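Local coordinates for putative type VI secretion protein (Escherichia coli, PDB 6SJL) that probably acts as a phospholipase effector of the type VI secretion system, using a catalytic domain of the alpha/beta-hydrolase clan to attack phospholipids, at residues 271-276 against 298-303; 455-460 against 470-475. All blocks are in the same frame, centred on the assembly; numbering follows the deposited sequence.

Contact 1 (271-276 against 298-303); sequences LRPSVA and KGMWPE
Trp301 turns the nitrogen-bearing edge of its indole toward Leu271, and NE1 donates a hydrogen bond of 2.9 Å to Leu271 O. The acceptor lies 13° from the ring plane, yet the donor sits above the carbonyl plane rather than on a lone pair, and the N-H...O angle is a bent 146°. Leu271 CB lies beside the same part of the indole but out of its plane, 3.6 Å from Trp301 CD1. The benzo end reaches the type I beta turn from Arg272 to Val275: CZ2 of Trp301 is 3.6 Å from Pro273 CA, with Val275 CG1 approaching it obliquely, and CH2 comes to 3.4 Å from the O of Ala276, the residue just after the turn.

Met300 CG stands anti to the backbone N (chi1 179°), and a bend at chi2 brings the terminal methyl to Pro273, where Met300 CE lies 3.4 Å from Pro273 CG. The two side chains cross at about a right angle, and CE also borders Leu271 O. The contact joins the loops leading into parallel strands 278-284 and 303-306 of the Tle1-like catalytic domain, of the alpha/beta-hydrolase clan, and Val279 touches both Leu271 and Trp301. One directional N-H bond gives the indole nitrogen a partner and would limit ring rotation; the other contacts are non-directional, between carbons or between carbons and carbonyl oxygens.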
ATOM      1  N   LEU E 271      12.418  25.159 -46.361  1.00 63.22           N
ATOM      2  CA  LEU E 271      13.295  24.908 -47.491  1.00 63.22           C
ATOM      3  C   LEU E 271      13.966  26.218 -47.869  1.00 63.22           C
ATOM      4  O   LEU E 271      13.387  27.044 -48.577  1.00 63.22           O
ATOM      5  CB  LEU E 271      12.522  24.303 -48.653  1.00 63.22           C
ATOM      6  CG  LEU E 271      11.801  22.997 -48.335  1.00 63.22           C
ATOM      7  CD1 LEU E 271      11.051  22.503 -49.535  1.00 63.22           C
ATOM      8  CD2 LEU E 271      12.769  21.955 -47.844  1.00 63.22           C
ATOM      9  N   ARG E 272      15.152  26.384 -47.420  1.00 66.63           N
ATOM     10  CA  ARG E 272      15.986  27.545 -47.649  1.00 66.63           C
ATOM     11  C   ARG E 272      16.722  27.400 -48.974  1.00 66.63           C
ATOM     12  O   ARG E 272      17.037  26.286 -49.391  1.00 66.63           O
ATOM     13  CB  ARG E 272      16.971  27.704 -46.501  1.00 66.63           C
ATOM     14  CG  ARG E 272      16.270  27.928 -45.176  1.00 66.63           C
ATOM     15  CD  ARG E 272      17.214  28.361 -44.077  1.00 66.63           C
ATOM     16  NE  ARG E 272      18.398  27.518 -43.959  1.00 66.63           N
ATOM     17  CZ  ARG E 272      19.597  27.971 -43.608  1.00 66.63           C
ATOM     18  NH1 ARG E 272      19.768  29.262 -43.368  1.00 66.63           N
ATOM     19  NH2 ARG E 272      20.628  27.142 -43.506  1.00 66.63           N
ATOM     20  N   PRO E 273      17.016  28.507 -49.658  1.00 65.99           N
ATOM     21  CA  PRO E 273      17.350  28.434 -51.088  1.00 65.99           C
ATOM     22  C   PRO E 273      18.490  27.501 -51.452  1.00 65.99           C
ATOM     23  O   PRO E 273      18.733  27.252 -52.633  1.00 65.99           O
ATOM     24  CB  PRO E 273      17.703  29.883 -51.431  1.00 65.99           C
ATOM     25  CG  PRO E 273      17.025  30.685 -50.427  1.00 65.99           C
ATOM     26  CD  PRO E 273      17.025  29.893 -49.170  1.00 65.99           C
ATOM     27  N   SER E 274      19.205  26.982 -50.461  1.00 66.01           N
ATOM     28  CA  SER E 274      20.311  26.070 -50.706  1.00 66.01           C
ATOM     29  C   SER E 274      20.017  24.668 -50.205  1.00 66.01           C
ATOM     30  O   SER E 274      20.934  23.856 -50.067  1.00 66.01           O
ATOM     31  CB  SER E 274      21.586  26.610 -50.065  1.00 66.01           C
ATOM     32  OG  SER E 274      21.386  26.877 -48.690  1.00 66.01           O
ATOM     33  N   VAL E 275      18.745  24.368 -49.938  1.00 64.29           N
ATOM     34  CA  VAL E 275      18.361  23.056 -49.438  1.00 64.29           C
ATOM     35  C   VAL E 275      18.326  22.026 -50.551  1.00 64.29           C
ATOM     36  O   VAL E 275      18.428  20.828 -50.276  1.00 64.29           O
ATOM     37  CB  VAL E 275      17.005  23.160 -48.725  1.00 64.29           C
ATOM     38  CG1 VAL E 275      15.888  23.251 -49.731  1.00 64.29           C
ATOM     39  CG2 VAL E 275      16.807  22.014 -47.779  1.00 64.29           C
ATOM     40  N   ALA E 276      18.201  22.464 -51.799  1.00 62.59           N
ATOM     41  CA  ALA E 276      18.204  21.584 -52.954  1.00 62.59           C
ATOM     42  C   ALA E 276      18.356  22.444 -54.190  1.00 62.59           C
ATOM     43  O   ALA E 276      17.990  23.617 -54.196  1.00 62.59           O
ATOM     44  CB  ALA E 276      16.925  20.751 -53.040  1.00 62.59           C
ATOM     45  N   LYS E 298       4.836  27.708 -51.471  1.00 60.37           N
ATOM     46  CA  LYS E 298       4.471  28.716 -52.448  1.00 60.37           C
ATOM     47  C   LYS E 298       5.160  30.031 -52.123  1.00 60.37           C
ATOM     48  O   LYS E 298       5.293  30.405 -50.956  1.00 60.37           O
ATOM     49  CB  LYS E 298       2.958  28.901 -52.462  1.00 60.37           C
ATOM     50  CG  LYS E 298       2.440  29.704 -53.611  1.00 60.37           C
ATOM     51  CD  LYS E 298       2.594  28.930 -54.891  1.00 60.37           C
ATOM     52  CE  LYS E 298       1.959  29.658 -56.049  1.00 60.37           C
ATOM     53  NZ  LYS E 298       2.135  28.916 -57.323  1.00 60.37           N
ATOM     54  N   GLY E 299       5.610  30.728 -53.164  1.00 63.05           N
ATOM     55  CA  GLY E 299       6.351  31.952 -53.013  1.00 63.05           C
ATOM     56  C   GLY E 299       7.835  31.743 -52.807  1.00 63.05           C
ATOM     57  O   GLY E 299       8.636  32.605 -53.177  1.00 63.05           O
ATOM     58  N   MET E 300       8.213  30.618 -52.219  1.00 63.56           N
ATOM     59  CA  MET E 300       9.598  30.280 -51.944  1.00 63.56           C
ATOM     60  C   MET E 300      10.202  29.320 -52.956  1.00 63.56           C
ATOM     61  O   MET E 300      11.368  29.481 -53.322  1.00 63.56           O
ATOM     62  CB  MET E 300       9.701  29.669 -50.548  1.00 63.56           C
ATOM     63  CG  MET E 300      11.080  29.268 -50.161  1.00 63.56           C
ATOM     64  SD  MET E 300      12.210  30.646 -50.022  1.00 63.56           S
ATOM     65  CE  MET E 300      13.721  29.785 -50.378  1.00 63.56           C
ATOM     66  N   TRP E 301       9.441  28.339 -53.419  1.00 60.97           N
ATOM     67  CA  TRP E 301       9.892  27.352 -54.386  1.00 60.97           C
ATOM     68  C   TRP E 301       8.766  27.097 -55.372  1.00 60.97           C
ATOM     69  O   TRP E 301       7.621  27.491 -55.124  1.00 60.97           O
ATOM     70  CB  TRP E 301      10.306  26.044 -53.702  1.00 60.97           C
ATOM     71  CG  TRP E 301      11.608  26.090 -53.000  1.00 60.97           C
ATOM     72  CD1 TRP E 301      11.809  26.170 -51.663  1.00 60.97           C
ATOM     73  CD2 TRP E 301      12.903  26.043 -53.600  1.00 60.97           C
ATOM     74  NE1 TRP E 301      13.149  26.182 -51.387  1.00 60.97           N
ATOM     75  CE2 TRP E 301      13.842  26.103 -52.565  1.00 60.97           C
ATOM     76  CE3 TRP E 301      13.360  25.956 -54.916  1.00 60.97           C
ATOM     77  CZ2 TRP E 301      15.202  26.070 -52.801  1.00 60.97           C
ATOM     78  CZ3 TRP E 301      14.704  25.928 -55.146  1.00 60.97           C
ATOM     79  CH2 TRP E 301      15.611  25.977 -54.098  1.00 60.97           C
ATOM     80  N   PRO E 302       9.057  26.472 -56.510  1.00 59.05           N
ATOM     81  CA  PRO E 302       8.000  26.197 -57.493  1.00 59.05           C
ATOM     82  C   PRO E 302       6.990  25.190 -56.975  1.00 59.05           C
ATOM     83  O   PRO E 302       7.325  24.049 -56.674  1.00 59.05           O
ATOM     84  CB  PRO E 302       8.774  25.653 -58.692  1.00 59.05           C
ATOM     85  CG  PRO E 302      10.115  26.201 -58.540  1.00 59.05           C
ATOM     86  CD  PRO E 302      10.388  26.239 -57.082  1.00 59.05           C
ATOM     87  N   GLU E 303       5.740  25.621 -56.887  1.00 57.86           N
ATOM     88  CA  GLU E 303       4.655  24.787 -56.397  1.00 57.86           C
ATOM     89  C   GLU E 303       3.466  24.917 -57.328  1.00 57.86           C
ATOM     90  O   GLU E 303       3.075  26.030 -57.679  1.00 57.86           O
ATOM     91  CB  GLU E 303       4.261  25.170 -54.982  1.00 57.86           C
ATOM     92  CG  GLU E 303       2.978  24.559 -54.557  1.00 57.86           C
ATOM     93  CD  GLU E 303       2.627  24.901 -53.144  1.00 57.86           C
ATOM     94  OE1 GLU E 303       3.491  24.737 -52.271  1.00 57.86           O
ATOM     95  OE2 GLU E 303       1.492  25.351 -52.896  1.00 57.86           O
TER

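Contact 2 (455-460 against 470-475); sequences ADKAIA and EPQAFT
Lys457 and Phe474 mark the nearest approach of the two backbones, their CA atoms 8.0 Å apart. Residues 455-460 form an interior part of helix 452-466, carried by bonds such as Ile459 N to Ala455 O, whereas 470-475 is an extended loop that runs broadly back along the helix without forming a regular strand. Side chains must therefore span the gap.

Lys457 does most of this. With CG anti to the backbone N (chi1 180°) and the chain straight beyond it, the methylenes slide past the Phe474 ring, the two side chains pointing in opposite directions. Lys457 CG is 3.5 Å from Phe474 CE1, and Lys457 CD is 3.6 Å from Phe474 CD1, so the aliphatic stem passes the CD1 and CE1 atoms obliquely on its way to the loop. Beyond the ring, Lys457 NZ is modelled as a hydrogen bond donor to Ala473 O, at a distance of 2.5 Å that is doubtfully short.

The topology is a helix-loop-helix connection, in which the loop leaving helix 452-466 folds back over it before entering helix 476-483. Glu478 of that second helix forms a salt bridge with Lys457 NZ through OE2, the oxygen that also pairs with Thr475 OG1. A charged group of one helix is thereby tied to both the loop and the next helix.

At the ring's far end, Phe474 CZ lies 4.0 Å from Ala458 CB, a small methyl that also touches Val419 and Val423 of helix 417-430. Phe474 meets Leu479 and Ile482 of helix 476-483 as well, inserting its buried ring between the consecutive helices.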
ATOM      1  N   ALA E 455      -3.396  16.115 -69.477  1.00 64.44           N
ATOM      2  CA  ALA E 455      -2.079  15.848 -68.923  1.00 64.44           C
ATOM      3  C   ALA E 455      -1.028  16.705 -69.593  1.00 64.44           C
ATOM      4  O   ALA E 455      -0.089  17.164 -68.938  1.00 64.44           O
ATOM      5  CB  ALA E 455      -1.728  14.376 -69.084  1.00 64.44           C
ATOM      6  N   ASP E 456      -1.159  16.923 -70.899  1.00 66.46           N
ATOM      7  CA  ASP E 456      -0.233  17.820 -71.575  1.00 66.46           C
ATOM      8  C   ASP E 456      -0.351  19.234 -71.036  1.00 66.46           C
ATOM      9  O   ASP E 456       0.660  19.905 -70.811  1.00 66.46           O
ATOM     10  CB  ASP E 456      -0.478  17.798 -73.075  1.00 66.46           C
ATOM     11  CG  ASP E 456       0.283  16.697 -73.762  1.00 66.46           C
ATOM     12  OD1 ASP E 456       0.608  16.854 -74.956  1.00 66.46           O
ATOM     13  OD2 ASP E 456       0.561  15.675 -73.100  1.00 66.46           O
ATOM     14  N   LYS E 457      -1.576  19.708 -70.823  1.00 65.62           N
ATOM     15  CA  LYS E 457      -1.753  21.039 -70.256  1.00 65.62           C
ATOM     16  C   LYS E 457      -1.211  21.115 -68.837  1.00 65.62           C
ATOM     17  O   LYS E 457      -0.669  22.144 -68.435  1.00 65.62           O
ATOM     18  CB  LYS E 457      -3.222  21.444 -70.280  1.00 65.62           C
ATOM     19  CG  LYS E 457      -3.444  22.812 -69.693  1.00 65.62           C
ATOM     20  CD  LYS E 457      -4.762  23.419 -70.085  1.00 65.62           C
ATOM     21  CE  LYS E 457      -4.959  24.727 -69.341  1.00 65.62           C
ATOM     22  NZ  LYS E 457      -6.260  25.385 -69.627  1.00 65.62           N
ATOM     23  N   ALA E 458      -1.335  20.037 -68.066  1.00 62.60           N
ATOM     24  CA  ALA E 458      -0.805  20.043 -66.710  1.00 62.60           C
ATOM     25  C   ALA E 458       0.715  20.050 -66.706  1.00 62.60           C
ATOM     26  O   ALA E 458       1.338  20.707 -65.866  1.00 62.60           O
ATOM     27  CB  ALA E 458      -1.327  18.841 -65.938  1.00 62.60           C
ATOM     28  N   ILE E 459       1.333  19.321 -67.628  1.00 62.41           N
ATOM     29  CA  ILE E 459       2.781  19.381 -67.767  1.00 62.41           C
ATOM     30  C   ILE E 459       3.208  20.784 -68.173  1.00 62.41           C
ATOM     31  O   ILE E 459       4.222  21.308 -67.694  1.00 62.41           O
ATOM     32  CB  ILE E 459       3.252  18.317 -68.771  1.00 62.41           C
ATOM     33  CG1 ILE E 459       3.240  16.949 -68.114  1.00 62.41           C
ATOM     34  CG2 ILE E 459       4.625  18.620 -69.270  1.00 62.41           C
ATOM     35  CD1 ILE E 459       3.522  15.845 -69.051  1.00 62.41           C
ATOM     36  N   ALA E 460       2.429  21.422 -69.046  1.00 63.45           N
ATOM     37  CA  ALA E 460       2.709  22.801 -69.415  1.00 63.45           C
ATOM     38  C   ALA E 460       2.595  23.729 -68.215  1.00 63.45           C
ATOM     39  O   ALA E 460       3.380  24.670 -68.070  1.00 63.45           O
ATOM     40  CB  ALA E 460       1.764  23.238 -70.525  1.00 63.45           C
ATOM     41  N   GLU E 470       3.191  32.196 -64.877  1.00 71.67           N
ATOM     42  CA  GLU E 470       1.898  31.888 -64.301  1.00 71.67           C
ATOM     43  C   GLU E 470       1.266  30.771 -65.106  1.00 71.67           C
ATOM     44  O   GLU E 470       1.145  30.899 -66.332  1.00 71.67           O
ATOM     45  CB  GLU E 470       0.994  33.114 -64.297  1.00 71.67           C
ATOM     46  CG  GLU E 470      -0.048  33.095 -63.210  1.00 71.67           C
ATOM     47  CD  GLU E 470       0.548  33.326 -61.839  1.00 71.67           C
ATOM     48  OE1 GLU E 470      -0.102  32.969 -60.836  1.00 71.67           O
ATOM     49  OE2 GLU E 470       1.666  33.876 -61.764  1.00 71.67           O
ATOM     50  N   PRO E 471       0.857  29.673 -64.484  1.00 69.73           N
ATOM     51  CA  PRO E 471       0.273  28.581 -65.258  1.00 69.73           C
ATOM     52  C   PRO E 471      -1.042  29.012 -65.877  1.00 69.73           C
ATOM     53  O   PRO E 471      -1.830  29.733 -65.264  1.00 69.73           O
ATOM     54  CB  PRO E 471       0.063  27.486 -64.212  1.00 69.73           C
ATOM     55  CG  PRO E 471      -0.118  28.230 -62.956  1.00 69.73           C
ATOM     56  CD  PRO E 471       0.788  29.414 -63.038  1.00 69.73           C
ATOM     57  N   GLN E 472      -1.264  28.580 -67.110  1.00 69.32           N
ATOM     58  CA  GLN E 472      -2.553  28.793 -67.750  1.00 69.32           C
ATOM     59  C   GLN E 472      -3.563  27.853 -67.119  1.00 69.32           C
ATOM     60  O   GLN E 472      -3.511  26.642 -67.338  1.00 69.32           O
ATOM     61  CB  GLN E 472      -2.454  28.559 -69.251  1.00 69.32           C
ATOM     62  CG  GLN E 472      -3.758  28.767 -69.972  1.00 69.32           C
ATOM     63  CD  GLN E 472      -3.628  28.598 -71.460  1.00 69.32           C
ATOM     64  OE1 GLN E 472      -2.540  28.347 -71.970  1.00 69.32           O
ATOM     65  NE2 GLN E 472      -4.740  28.723 -72.169  1.00 69.32           N
ATOM     66  N   ALA E 473      -4.482  28.404 -66.335  1.00 68.30           N
ATOM     67  CA  ALA E 473      -5.406  27.590 -65.567  1.00 68.30           C
ATOM     68  C   ALA E 473      -6.296  26.757 -66.480  1.00 68.30           C
ATOM     69  O   ALA E 473      -6.412  26.999 -67.682  1.00 68.30           O
ATOM     70  CB  ALA E 473      -6.268  28.467 -64.663  1.00 68.30           C
ATOM     71  N   PHE E 474      -6.916  25.747 -65.886  1.00 66.23           N
ATOM     72  CA  PHE E 474      -7.818  24.878 -66.622  1.00 66.23           C
ATOM     73  C   PHE E 474      -9.165  25.563 -66.817  1.00 66.23           C
ATOM     74  O   PHE E 474      -9.729  26.121 -65.873  1.00 66.23           O
ATOM     75  CB  PHE E 474      -7.996  23.569 -65.872  1.00 66.23           C
ATOM     76  CG  PHE E 474      -6.852  22.631 -66.019  1.00 66.23           C
ATOM     77  CD1 PHE E 474      -6.548  22.089 -67.242  1.00 66.23           C
ATOM     78  CD2 PHE E 474      -6.086  22.279 -64.932  1.00 66.23           C
ATOM     79  CE1 PHE E 474      -5.504  21.216 -67.378  1.00 66.23           C
ATOM     80  CE2 PHE E 474      -5.041  21.405 -65.071  1.00 66.23           C
ATOM     81  CZ  PHE E 474      -4.753  20.879 -66.296  1.00 66.23           C
ATOM     82  N   THR E 475      -9.682  25.524 -68.040  1.00 68.71           N
ATOM     83  CA  THR E 475     -10.976  26.127 -68.300  1.00 68.71           C
ATOM     84  C   THR E 475     -12.070  25.327 -67.614  1.00 68.71           C
ATOM     85  O   THR E 475     -11.897  24.154 -67.285  1.00 68.71           O
ATOM     86  CB  THR E 475     -11.253  26.214 -69.798  1.00 68.71           C
ATOM     87  OG1 THR E 475     -11.548  24.913 -70.311  1.00 68.71           O
ATOM     88  CG2 THR E 475     -10.063  26.777 -70.523  1.00 68.71           C
TER

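From the N terminus, contact 1 comes first. It closes a loop of 21 intervening residues that includes strand 278-284 and strand 294-295, bringing the approach to the first of these strands against the residues leading into strand 303-306, its parallel neighbour in the main sheet. Contact 2 follows much later, closing a shorter loop of nine intervening residues, six of them the end of helix 452-466, and folding the run toward helix 476-483 back on that helix. The two are in series, neither nested nor crossed. The centres of contact 1 and contact 2 are about 21 Å apart. One illustrates closure at the sheet of the hydrolase domain, the other closure between successive helices.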